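PDB 4D05: Atp-dependent DNA ligase, which probably seals nicks in the DNA backbone by way of an enzyme-adenylate intermediate. Local coordinates for residues 180-185 and 232-237. Numbering follows the deposited sequence.
Sequences DAEATV and LITYRF
The phenol ring of Y235 leans across the neighbouring strand, with the carbonyl oxygen of E182 at its edge and the methyl of A183 approaching obliquely, A183 CB to Y235 CE1 3.7 Å. CG sits between the backbone N and carbonyl carbon (chi1 64°), which brings the ring against A181 and A183; a methyl at both positions leaves room for it. The phenol OH bonds N206 and shares a water with E182 O. The ring of F237 turns an edge to the D180 backbone, its CE1 3.9 Å from A181 CB. Branched V185 and I233 extend this apolar side, V185 CG2 to I233 CG2 3.7 Å.

On the other face, the carboxylate of D180 and the guanidinium of R236 lie nearly coplanar, 13° apart, in a salt bridge whose hydrogen bond, R236 NE to D180 OD1 3.3 Å, is weak and, as D180 takes two conformers, doubtful. R236 also makes a cation-pi contact with F178. E182, bent at chi2, lies alongside T234, whose small hydroxyl reaches both R255 and E182, T234 OG1 to E182 OE2 2.8 Å, meeting the carboxylate on its anti side, tilted from its plane. With an alanine at E182, T234 would probably keep R255 but lose this acceptor, and L232 CD2 its neighbour CG.

Backbone pairs A181–Y235 and A183–I233 each make two hydrogen bonds. This antiparallel pairing of first and fourth strands helps close the barrel of an OB fold, consistent with the ligase's OB-like domain.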
# COMPACT_ATOMS: atom_id res chain seq x y z
N ASP A 180 8.00 3.58 6.43
CA ASP A 180 9.42 3.35 6.71
C ASP A 180 10.26 4.07 5.63
O ASP A 180 9.79 4.31 4.52
CB ASP A 180 9.75 1.84 6.74
CG ASP A 180 9.31 1.14 8.04
OD1 ASP A 180 8.79 1.81 8.97
OD2 ASP A 180 9.51 -0.10 8.15
N ALA A 181 11.50 4.45 5.96
CA ALA A 181 12.41 5.01 4.98
C ALA A 181 13.83 4.87 5.53
O ALA A 181 14.01 4.44 6.68
CB ALA A 181 12.09 6.42 4.76
N GLU A 182 14.81 5.22 4.70
CA GLU A 182 16.22 5.11 5.11
C GLU A 182 16.91 6.45 5.37
O GLU A 182 16.57 7.50 4.80
CB GLU A 182 17.03 4.29 4.08
CG GLU A 182 16.79 2.77 4.18
CD GLU A 182 15.39 2.36 3.77
OE1 GLU A 182 15.05 2.55 2.58
OE2 GLU A 182 14.62 1.84 4.61
N ALA A 183 17.91 6.40 6.24
CA ALA A 183 18.71 7.58 6.55
C ALA A 183 20.08 7.13 7.00
O ALA A 183 20.26 5.99 7.41
CB ALA A 183 18.07 8.40 7.65
N THR A 184 21.03 8.06 6.98
CA THR A 184 22.39 7.77 7.40
C THR A 184 22.63 8.32 8.80
O THR A 184 22.31 9.47 9.08
CB THR A 184 23.39 8.39 6.41
OG1 THR A 184 23.21 7.80 5.12
CG2 THR A 184 24.85 8.18 6.85
N VAL A 185 23.19 7.50 9.69
CA VAL A 185 23.51 7.95 11.03
C VAL A 185 24.71 8.90 10.93
O VAL A 185 25.73 8.53 10.36
CB VAL A 185 23.90 6.79 11.96
CG1 VAL A 185 24.25 7.32 13.36
CG2 VAL A 185 22.76 5.79 12.04
N LEU A 232 23.59 3.02 7.23
CA LEU A 232 22.28 3.27 6.65
C LEU A 232 21.28 2.51 7.49
O LEU A 232 21.41 1.30 7.64
CB LEU A 232 22.24 2.79 5.19
CG LEU A 232 20.94 3.13 4.46
CD1 LEU A 232 20.89 4.63 4.16
CD2 LEU A 232 20.78 2.28 3.17
N ILE A 233 20.30 3.22 8.05
CA ILE A 233 19.32 2.62 8.93
C ILE A 233 17.94 2.87 8.36
O ILE A 233 17.77 3.77 7.52
CB ILE A 233 19.43 3.15 10.39
CG1 ILE A 233 19.16 4.66 10.51
CG2 ILE A 233 20.83 2.80 10.91
CD1 ILE A 233 17.72 5.04 10.62
N THR A 234 16.98 2.07 8.82
CA THR A 234 15.59 2.29 8.49
C THR A 234 14.91 2.89 9.71
O THR A 234 15.12 2.43 10.84
CB THR A 234 14.89 0.98 8.14
OG1 THR A 234 15.43 0.50 6.90
CG2 THR A 234 13.39 1.20 7.98
N TYR A 235 14.11 3.93 9.47
CA TYR A 235 13.31 4.54 10.51
C TYR A 235 11.85 4.47 10.10
O TYR A 235 11.54 4.30 8.92
CB TYR A 235 13.74 5.97 10.78
CG TYR A 235 13.55 6.92 9.63
CD1 TYR A 235 14.53 7.04 8.65
CD2 TYR A 235 12.42 7.70 9.54
CE1 TYR A 235 14.36 7.92 7.58
CE2 TYR A 235 12.24 8.58 8.48
CZ TYR A 235 13.21 8.68 7.49
OH TYR A 235 13.02 9.58 6.45
N ARG A 236 10.99 4.61 11.09
CA ARG A 236 9.55 4.51 10.92
C ARG A 236 8.96 5.85 11.30
O ARG A 236 9.50 6.55 12.17
CB ARG A 236 9.05 3.38 11.83
CG ARG A 236 7.57 3.16 11.79
CD ARG A 236 7.21 1.91 12.53
NE ARG A 236 7.86 0.73 11.97
CZ ARG A 236 7.72 -0.49 12.48
NH1 ARG A 236 6.96 -0.71 13.56
NH2 ARG A 236 8.34 -1.51 11.91
N PHE A 237 7.89 6.26 10.61
CA PHE A 237 7.32 7.57 10.84
C PHE A 237 5.91 7.63 10.26
O PHE A 237 5.47 6.70 9.62
CB PHE A 237 8.20 8.64 10.17
CG PHE A 237 8.16 8.62 8.67
CD1 PHE A 237 8.88 7.68 7.96
CD2 PHE A 237 7.39 9.54 7.95
CE1 PHE A 237 8.84 7.65 6.57
CE2 PHE A 237 7.37 9.52 6.55
CZ PHE A 237 8.11 8.57 5.87
O HOH W 1 14.41 8.98 3.76